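Local coordinates for protein tetR-family transcriptional regulator (Streptomyces coelicolor A3, PDB 2QIB) that probably binds cis-regulatory DNA through an N-terminal helix-turn-helix domain and controls transcription as a two-subunit regulator of the TetR family, at residues A[154-157]-A[158-162]; A[128-131]-A[132-136]; A[178-181]-A[182-186]; A[89-92]-A[93-96]. One frame throughout, in Å; residues are numbered along the deposited sequence.

Contact 1: residues A[154-157]-A[158-162]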
# COMPACT_ATOMS: atom_id res chain seq x y z
N ARG A 154 2.55 -9.52 -3.33
CA ARG A 154 1.58 -8.81 -2.52
C ARG A 154 2.02 -7.36 -2.26
O ARG A 154 1.18 -6.43 -2.22
CB ARG A 154 1.33 -9.58 -1.24
CG ARG A 154 0.71 -10.97 -1.48
CD ARG A 154 -0.04 -11.38 -0.21
NE ARG A 154 -0.63 -12.72 -0.29
CZ ARG A 154 -1.86 -13.00 -0.74
NH1 ARG A 154 -2.66 -12.06 -1.22
NH2 ARG A 154 -2.31 -14.25 -0.69
N SER A 155 3.33 -7.15 -2.12
CA SER A 155 3.81 -5.78 -1.84
C SER A 155 3.66 -4.92 -3.12
O SER A 155 3.36 -3.71 -3.02
CB SER A 155 5.26 -5.75 -1.32
OG SER A 155 6.15 -6.19 -2.31
N TRP A 156 3.76 -5.56 -4.29
CA TRP A 156 3.52 -4.84 -5.56
C TRP A 156 2.05 -4.44 -5.68
O TRP A 156 1.74 -3.34 -6.11
CB TRP A 156 3.93 -5.64 -6.78
CG TRP A 156 3.69 -4.86 -8.04
CD1 TRP A 156 4.53 -3.95 -8.65
CD2 TRP A 156 2.50 -4.89 -8.82
NE1 TRP A 156 3.91 -3.44 -9.81
CE2 TRP A 156 2.66 -3.99 -9.90
CE3 TRP A 156 1.28 -5.59 -8.69
CZ2 TRP A 156 1.66 -3.80 -10.87
CZ3 TRP A 156 0.28 -5.39 -9.69
CH2 TRP A 156 0.49 -4.49 -10.73
N ILE A 157 1.16 -5.35 -5.31
CA ILE A 157 -0.29 -5.04 -5.28
C ILE A 157 -0.54 -3.81 -4.38
O ILE A 157 -1.24 -2.89 -4.78
CB ILE A 157 -1.14 -6.25 -4.84
CG1 ILE A 157 -1.05 -7.35 -5.92
CG2 ILE A 157 -2.61 -5.83 -4.55
CD1 ILE A 157 -1.51 -8.75 -5.45
N SER A 158 0.10 -3.74 -3.21
CA SER A 158 -0.01 -2.53 -2.35
C SER A 158 0.55 -1.28 -3.04
O SER A 158 -0.00 -0.17 -2.92
CB SER A 158 0.72 -2.75 -1.02
OG SER A 158 0.15 -3.88 -0.32
N LEU A 159 1.67 -1.45 -3.75
CA LEU A 159 2.31 -0.37 -4.51
C LEU A 159 1.33 0.15 -5.59
O LEU A 159 1.21 1.39 -5.82
CB LEU A 159 3.59 -0.89 -5.20
CG LEU A 159 4.35 0.22 -5.92
CD1 LEU A 159 4.99 1.16 -4.86
CD2 LEU A 159 5.43 -0.42 -6.77
N ALA A 160 0.67 -0.78 -6.29
CA ALA A 160 -0.28 -0.42 -7.34
C ALA A 160 -1.53 0.31 -6.79
O ALA A 160 -2.02 1.27 -7.41
CB ALA A 160 -0.68 -1.65 -8.17
N GLU A 161 -2.03 -0.12 -5.62
CA GLU A 161 -3.10 0.61 -4.91
C GLU A 161 -2.65 2.04 -4.56
O GLU A 161 -3.33 3.05 -4.82
CB GLU A 161 -3.40 -0.14 -3.61
CG GLU A 161 -4.09 -1.43 -3.82
CD GLU A 161 -4.39 -2.13 -2.47
OE1 GLU A 161 -4.52 -1.45 -1.44
OE2 GLU A 161 -4.50 -3.36 -2.50
N SER A 162 -1.47 2.16 -3.96
CA SER A 162 -0.96 3.45 -3.54
C SER A 162 -0.76 4.40 -4.73
O SER A 162 -1.10 5.58 -4.67
CB SER A 162 0.37 3.26 -2.83
OG SER A 162 0.80 4.51 -2.30

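Contact 2: residues A[128-131]-A[132-136]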
# COMPACT_ATOMS: atom_id res chain seq x y z
N VAL A 128 -10.59 -8.60 -3.85
CA VAL A 128 -10.00 -8.00 -5.07
C VAL A 128 -8.45 -8.13 -5.04
O VAL A 128 -7.84 -8.55 -6.04
CB VAL A 128 -10.43 -6.52 -5.27
CG1 VAL A 128 -9.83 -5.95 -6.56
CG2 VAL A 128 -11.96 -6.39 -5.30
N ARG A 129 -7.83 -7.82 -3.90
CA ARG A 129 -6.39 -7.97 -3.76
C ARG A 129 -5.98 -9.42 -4.01
O ARG A 129 -5.00 -9.69 -4.73
CB ARG A 129 -5.94 -7.55 -2.36
CG ARG A 129 -6.13 -6.07 -2.12
CD ARG A 129 -5.81 -5.77 -0.65
NE ARG A 129 -5.84 -4.34 -0.42
CZ ARG A 129 -6.34 -3.78 0.66
NH1 ARG A 129 -6.91 -4.55 1.61
NH2 ARG A 129 -6.33 -2.46 0.77
N GLN A 130 -6.73 -10.35 -3.43
CA GLN A 130 -6.45 -11.76 -3.67
C GLN A 130 -6.68 -12.18 -5.15
O GLN A 130 -5.90 -12.95 -5.69
CB GLN A 130 -7.29 -12.62 -2.70
CG GLN A 130 -7.13 -14.11 -2.94
CD GLN A 130 -5.78 -14.64 -2.50
OE1 GLN A 130 -5.01 -13.96 -1.82
NE2 GLN A 130 -5.51 -15.90 -2.84
N ALA A 131 -7.71 -11.66 -5.81
CA ALA A 131 -7.94 -11.92 -7.24
C ALA A 131 -6.74 -11.47 -8.08
O ALA A 131 -6.29 -12.21 -8.98
CB ALA A 131 -9.20 -11.21 -7.71
N ALA A 132 -6.19 -10.29 -7.75
CA ALA A 132 -4.97 -9.82 -8.44
C ALA A 132 -3.83 -10.81 -8.23
O ALA A 132 -3.14 -11.21 -9.20
CB ALA A 132 -4.56 -8.41 -7.93
N TYR A 133 -3.62 -11.22 -6.98
CA TYR A 133 -2.58 -12.17 -6.61
C TYR A 133 -2.68 -13.49 -7.43
O TYR A 133 -1.69 -13.95 -8.03
CB TYR A 133 -2.69 -12.44 -5.09
CG TYR A 133 -1.66 -13.40 -4.55
CD1 TYR A 133 -0.32 -13.02 -4.40
CD2 TYR A 133 -2.04 -14.69 -4.15
CE1 TYR A 133 0.63 -13.91 -3.88
CE2 TYR A 133 -1.08 -15.59 -3.63
CZ TYR A 133 0.23 -15.18 -3.48
OH TYR A 133 1.19 -16.07 -2.99
N VAL A 134 -3.88 -14.07 -7.46
CA VAL A 134 -4.12 -15.31 -8.20
C VAL A 134 -3.78 -15.15 -9.70
O VAL A 134 -3.19 -16.05 -10.32
CB VAL A 134 -5.58 -15.78 -7.98
CG1 VAL A 134 -5.97 -16.90 -9.01
CG2 VAL A 134 -5.72 -16.29 -6.53
N GLN A 135 -4.18 -14.04 -10.29
CA GLN A 135 -3.88 -13.81 -11.71
C GLN A 135 -2.39 -13.66 -11.98
O GLN A 135 -1.86 -14.21 -12.94
CB GLN A 135 -4.65 -12.62 -12.26
CG GLN A 135 -6.18 -12.87 -12.38
CD GLN A 135 -6.50 -14.19 -13.15
OE1 GLN A 135 -6.04 -14.41 -14.25
NE2 GLN A 135 -7.29 -15.06 -12.52
N ILE A 136 -1.70 -12.91 -11.11
CA ILE A 136 -0.27 -12.73 -11.31
C ILE A 136 0.45 -14.07 -11.20
O ILE A 136 1.23 -14.39 -12.05
CB ILE A 136 0.30 -11.73 -10.30
CG1 ILE A 136 -0.25 -10.32 -10.62
CG2 ILE A 136 1.85 -11.79 -10.31
CD1 ILE A 136 -0.10 -9.35 -9.46
O HOH W 1 -8.31 -14.01 -9.92

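Contact 3: residues A[178-181]-A[182-186]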
# COMPACT_ATOMS: atom_id res chain seq x y z
N LEU A 178 2.18 6.31 -15.47
CA LEU A 178 2.06 5.50 -14.23
C LEU A 178 1.82 4.01 -14.51
O LEU A 178 2.28 3.13 -13.76
CB LEU A 178 1.01 6.09 -13.31
CG LEU A 178 1.47 7.46 -12.74
CD1 LEU A 178 0.37 7.99 -11.77
CD2 LEU A 178 2.86 7.54 -12.06
N GLU A 179 1.05 3.74 -15.57
CA GLU A 179 0.79 2.37 -15.99
C GLU A 179 2.12 1.72 -16.36
O GLU A 179 2.43 0.63 -15.82
CB GLU A 179 -0.17 2.34 -17.19
CG GLU A 179 -1.61 2.76 -16.80
CD GLU A 179 -2.44 3.06 -18.01
OE1 GLU A 179 -2.05 2.70 -19.12
OE2 GLU A 179 -3.48 3.69 -17.84
N THR A 180 2.93 2.38 -17.21
CA THR A 180 4.26 1.85 -17.58
C THR A 180 5.17 1.76 -16.37
O THR A 180 5.90 0.77 -16.18
CB THR A 180 4.89 2.73 -18.69
OG1 THR A 180 4.15 2.45 -19.89
CG2 THR A 180 6.34 2.36 -18.91
N GLN A 181 5.12 2.79 -15.54
CA GLN A 181 5.90 2.78 -14.29
C GLN A 181 5.60 1.58 -13.41
O GLN A 181 6.54 0.94 -12.92
CB GLN A 181 5.62 4.06 -13.52
CG GLN A 181 6.48 4.19 -12.20
CD GLN A 181 6.60 5.62 -11.77
OE1 GLN A 181 7.31 6.39 -12.42
NE2 GLN A 181 5.99 5.97 -10.64
N LEU A 182 4.33 1.23 -13.24
CA LEU A 182 3.97 0.08 -12.39
C LEU A 182 4.48 -1.26 -12.99
O LEU A 182 4.90 -2.16 -12.23
CB LEU A 182 2.46 0.01 -12.18
CG LEU A 182 2.05 1.01 -11.09
CD1 LEU A 182 0.54 1.18 -11.10
CD2 LEU A 182 2.54 0.63 -9.64
N VAL A 183 4.47 -1.36 -14.32
CA VAL A 183 5.03 -2.54 -14.99
C VAL A 183 6.54 -2.63 -14.74
O VAL A 183 7.05 -3.69 -14.31
CB VAL A 183 4.70 -2.56 -16.50
CG1 VAL A 183 5.37 -3.79 -17.17
CG2 VAL A 183 3.19 -2.59 -16.66
N HIS A 184 7.26 -1.52 -14.97
CA HIS A 184 8.69 -1.50 -14.66
C HIS A 184 8.96 -1.75 -13.17
O HIS A 184 9.90 -2.47 -12.84
CB HIS A 184 9.27 -0.16 -15.03
CG HIS A 184 9.36 0.06 -16.51
ND1 HIS A 184 9.71 -0.95 -17.39
CD2 HIS A 184 9.20 1.18 -17.25
CE1 HIS A 184 9.76 -0.45 -18.62
NE2 HIS A 184 9.43 0.83 -18.57
N ASP A 185 8.13 -1.17 -12.30
CA ASP A 185 8.27 -1.39 -10.84
C ASP A 185 8.21 -2.87 -10.49
O ASP A 185 8.95 -3.32 -9.66
CB ASP A 185 7.16 -0.69 -10.08
CG ASP A 185 7.32 0.84 -10.06
OD1 ASP A 185 8.45 1.32 -10.33
OD2 ASP A 185 6.32 1.55 -9.75
N PHE A 186 7.32 -3.61 -11.15
CA PHE A 186 7.17 -5.04 -10.87
C PHE A 186 8.50 -5.74 -11.20
O PHE A 186 9.01 -6.50 -10.40
CB PHE A 186 5.99 -5.62 -11.70
CG PHE A 186 5.58 -7.03 -11.28
CD1 PHE A 186 4.45 -7.25 -10.52
CD2 PHE A 186 6.34 -8.14 -11.71
CE1 PHE A 186 4.07 -8.56 -10.09
CE2 PHE A 186 5.99 -9.45 -11.32
CZ PHE A 186 4.85 -9.65 -10.51
O HOH W 2 4.59 3.69 -9.01

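Contact 4: residues A[89-92]-A[93-96]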
# COMPACT_ATOMS: atom_id res chain seq x y z
N LEU A 89 0.75 -4.55 -18.73
CA LEU A 89 0.42 -3.20 -19.18
C LEU A 89 -1.05 -3.12 -19.60
O LEU A 89 -1.73 -2.15 -19.26
CB LEU A 89 1.34 -2.74 -20.32
CG LEU A 89 1.15 -1.27 -20.73
CD1 LEU A 89 1.35 -0.31 -19.53
CD2 LEU A 89 2.08 -0.92 -21.91
N ARG A 90 -1.54 -4.14 -20.30
CA ARG A 90 -2.96 -4.14 -20.71
C ARG A 90 -3.90 -4.12 -19.50
O ARG A 90 -4.89 -3.36 -19.45
CB ARG A 90 -3.26 -5.32 -21.64
CG ARG A 90 -2.68 -5.04 -23.02
CD ARG A 90 -3.09 -6.10 -24.05
NE ARG A 90 -2.44 -7.39 -23.81
CZ ARG A 90 -1.25 -7.75 -24.30
NH1 ARG A 90 -0.52 -6.91 -25.04
NH2 ARG A 90 -0.79 -8.95 -24.00
N VAL A 91 -3.57 -4.96 -18.51
CA VAL A 91 -4.38 -4.96 -17.29
C VAL A 91 -4.26 -3.59 -16.58
O VAL A 91 -5.25 -3.05 -16.06
CB VAL A 91 -3.92 -6.06 -16.31
CG1 VAL A 91 -4.75 -5.96 -15.00
CG2 VAL A 91 -4.08 -7.43 -16.95
N MSE A 92 -3.06 -3.02 -16.52
CA MSE A 92 -2.92 -1.67 -15.89
C MSE A 92 -3.81 -0.61 -16.57
O MSE A 92 -4.35 0.26 -15.91
CB MSE A 92 -1.47 -1.20 -15.88
CG MSE A 92 -0.52 -2.01 -14.98
SE MSE A 92 -1.07 -1.85 -13.10
CE MSE A 92 -2.29 -3.40 -12.99
N GLY A 93 -3.97 -0.69 -17.90
CA GLY A 93 -4.90 0.24 -18.61
C GLY A 93 -6.31 0.10 -18.08
O GLY A 93 -6.99 1.11 -17.81
N ARG A 94 -6.77 -1.14 -17.95
CA ARG A 94 -8.13 -1.40 -17.44
C ARG A 94 -8.26 -0.99 -15.95
O ARG A 94 -9.31 -0.46 -15.53
CB ARG A 94 -8.48 -2.87 -17.64
CG ARG A 94 -8.61 -3.24 -19.16
CD ARG A 94 -9.39 -4.55 -19.34
NE ARG A 94 -8.67 -5.71 -18.82
CZ ARG A 94 -7.74 -6.40 -19.49
NH1 ARG A 94 -7.32 -6.05 -20.72
NH2 ARG A 94 -7.19 -7.45 -18.89
N TYR A 95 -7.19 -1.22 -15.19
CA TYR A 95 -7.15 -0.84 -13.79
C TYR A 95 -7.29 0.68 -13.64
O TYR A 95 -8.17 1.14 -12.91
CB TYR A 95 -5.86 -1.38 -13.15
CG TYR A 95 -5.59 -0.86 -11.74
CD1 TYR A 95 -6.54 -1.00 -10.72
CD2 TYR A 95 -4.36 -0.25 -11.44
CE1 TYR A 95 -6.24 -0.56 -9.39
CE2 TYR A 95 -4.06 0.19 -10.13
CZ TYR A 95 -5.01 0.05 -9.12
OH TYR A 95 -4.76 0.45 -7.83
N PHE A 96 -6.51 1.46 -14.39
CA PHE A 96 -6.66 2.91 -14.33
C PHE A 96 -8.00 3.41 -14.88
O PHE A 96 -8.54 4.41 -14.38
CB PHE A 96 -5.46 3.61 -14.98
CG PHE A 96 -4.28 3.75 -14.00
CD1 PHE A 96 -3.45 2.67 -13.73
CD2 PHE A 96 -4.04 4.95 -13.37
CE1 PHE A 96 -2.39 2.78 -12.82
CE2 PHE A 96 -2.97 5.10 -12.44
CZ PHE A 96 -2.14 4.01 -12.19

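Contact 1: residues A[154-157]-A[158-162]
Trp156 lays one face of its indole under the methyl of Ala160, one turn on in helix 147-168 of the TetR-type C-terminal helical domain. Ala160 CB stands 4.1 Å from the centroid of the Trp156 six-membered ring, 12° off its normal, a CH-pi contact over the benzo half. With CG anti to the backbone N (chi1 -179°), the indole lies close enough to the next turn for CD1 to reach Leu159 CD2 at 4.1 Å, the two side chains crossing at about a right angle. The indole N-H goes to the carbonyl of Leu182 in helix 175-194. Replacing Trp156 by an alanine would probably open a gap beside Ala160 and leave the Leu182 carbonyl without this donor. Four backbone bonds join the turns, the shortest from Ala160 N to Trp156 O at 2.8 Å; the others run to the carbonyls of Arg154, Ser155 and Ile157. Ser155 OG is satisfied within the helix by the Leu151 carbonyl. Ser158 OG has its main partner in Ser162 OG of the second subunit, which places this side of the helix at the dimer interface. Glu161, extended beyond CG, forms a salt bridge with Arg129 of helix 119-140, and its OE2 passes 3.7 Å from Ile157 CG2.

Contact 2: residues A[128-131]-A[132-136]
The amide of Gln130 and the ring of Tyr133 meet with their planes 42° apart, and the touch is oblique. Gln130 OE1 is 3.8 Å from Tyr133 CD2, while NE2 on the other arm of the amide lies 3.7 Å from Val134 CG2. The amide gets there because the chain leaves anti to the backbone N (chi1 176°) and then bends at chi2 (73°), which carries the amide forward alongside the following turn of helix 119-140. Arg154 of helix 147-168 engages both flat groups: its guanidinium makes a cation-pi contact with the Tyr133 ring and donates a hydrogen bond to Gln130 OE1. Ile157 packs against Tyr133 and Ala132. Beneath the side chains runs the regular i to i+4 bonding of an alpha-helix, from Ala132 N to Val128 O through Gln135 N to Ala131 O. The Ala131 carbonyl has a second donor, a water at 2.9 Å from Ala131 O that in turn accepts from Gln135 NE2 at 3.0 Å. Ala131 also touches Ala73 of helix 57-75. The chemistry is therefore mixed: across the turn Gln130 offers Tyr133 and Val134 only van der Waals contact, whereas its oxygen is spent on an arginine of the next helix, which probably fixes which way round the amide sits.

Contact 3: residues A[178-181]-A[182-186]
Four successive i to i+4 bonds carry helix 175-194 from residues 178-181 into 182-186, and they differ in straightness. His184 N points almost straight at Thr180 O (2.9 Å, N-H...O angle 175°). Leu182 N meets Leu178 O at 2.8 Å, and Asp185 N comes to 2.7 Å from Gln181 O. On one side of the helix Thr180 and His184 lie side by side, pointing the same way; the Thr180 methyl CG2 rests 3.5 Å from His184 NE2, in an oblique approach to the imidazole. Thr180 CG2 is set anti to the backbone N (with OG1 at chi1 -72°), which turns the methyl rather than the hydroxyl to the ring. His184 ND1 is hydrogen-bonded to a bound hexaethylene glycol, probably from the crystallisation liquor, and its ring lies nearly parallel to that of Tyr196 of the second subunit. This helix belongs to the C-terminal domain of the TetR fold, where it packs against the partner chain: Gln181 touches Ser193 and Asp185 touches Leu189 of the second subunit. Gln181 and Asp185 cross with their amide and carboxylate planes 42° apart, and a water bridges them, accepting from Gln181 NE2 at 3.1 Å and donating to Asp185 OD2 at 2.8 Å. Gln181 CG also approaches Asp185 OD2 to 3.6 Å. Leu182 turns inward instead, onto Phe96 of helix 84-101 and Thr163 of helix 147-168.

Contact 4: residues A[89-92]-A[93-96]
Selenomethionine Met92 and Tyr95 run side by side and point the same way, a Met-aromatic contact on helix 84-101 of the TetR-type C-terminal domain. The selenium lies 5.2 Å from the centroid of the Tyr95 ring and 64° off its normal, so it approaches obliquely, nearest to CD2 at 4.0 Å. Met92 is bent at both chi2 (-63°) and chi3 (90°), which folds its CE methyl back to Tyr95 CB and CD2. The same methyl packs on Trp156, while Tyr95 OH bonds to the carbonyl of Ala160, so both side chains face helix 147-168. Arg94 is turned quite differently. Its chain bends at chi3 and brings the guanidinium back over the preceding turn, where one face, toward its rim, meets Arg90 O (3.8 Å above the plane) and Val91 CA. NH2 comes to 3.7 Å from Val91 CG2, the two side chains crossing at a slant. The outer partners of Arg94 are Glu78, by a salt bridge, and the carbonyl of Arg75, by a bond from NE; Glu78 also pairs with Arg90, so one carboxylate serves two arginines. A leucine in place of Arg94 would probably leave Glu78 with Arg90 alone of these two and the Arg75 carbonyl without that donor. Phe96 turns its edge to a backbone oxygen: Met92 O, which accepts from Phe96 N at 2.9 Å, also lies in the ring plane, 3.4 Å from Phe96 CD1.

From the N terminus the order is contact 4 (helix 84-101), contact 2 (119-140), contact 1 (147-168) and contact 3 (175-194). Each is local to one helix, so none closes a loop, and they follow in series without nesting or crossing. Contact 1 touches the other three: contact 2 through a salt bridge, an arginine-amide bond and packing on the tyrosine, contact 3 through an indole bond and ring packing, contact 4 through a tyrosine hydroxyl and the selenomethionine methyl. Contacts 3 and 4 also pack together, contacts 2 and 3 meet at Ile136 and Phe186, whereas contacts 2 and 4 do not touch. Contacts 1 and 3 additionally meet the second subunit, joining these helices to the dimer interface.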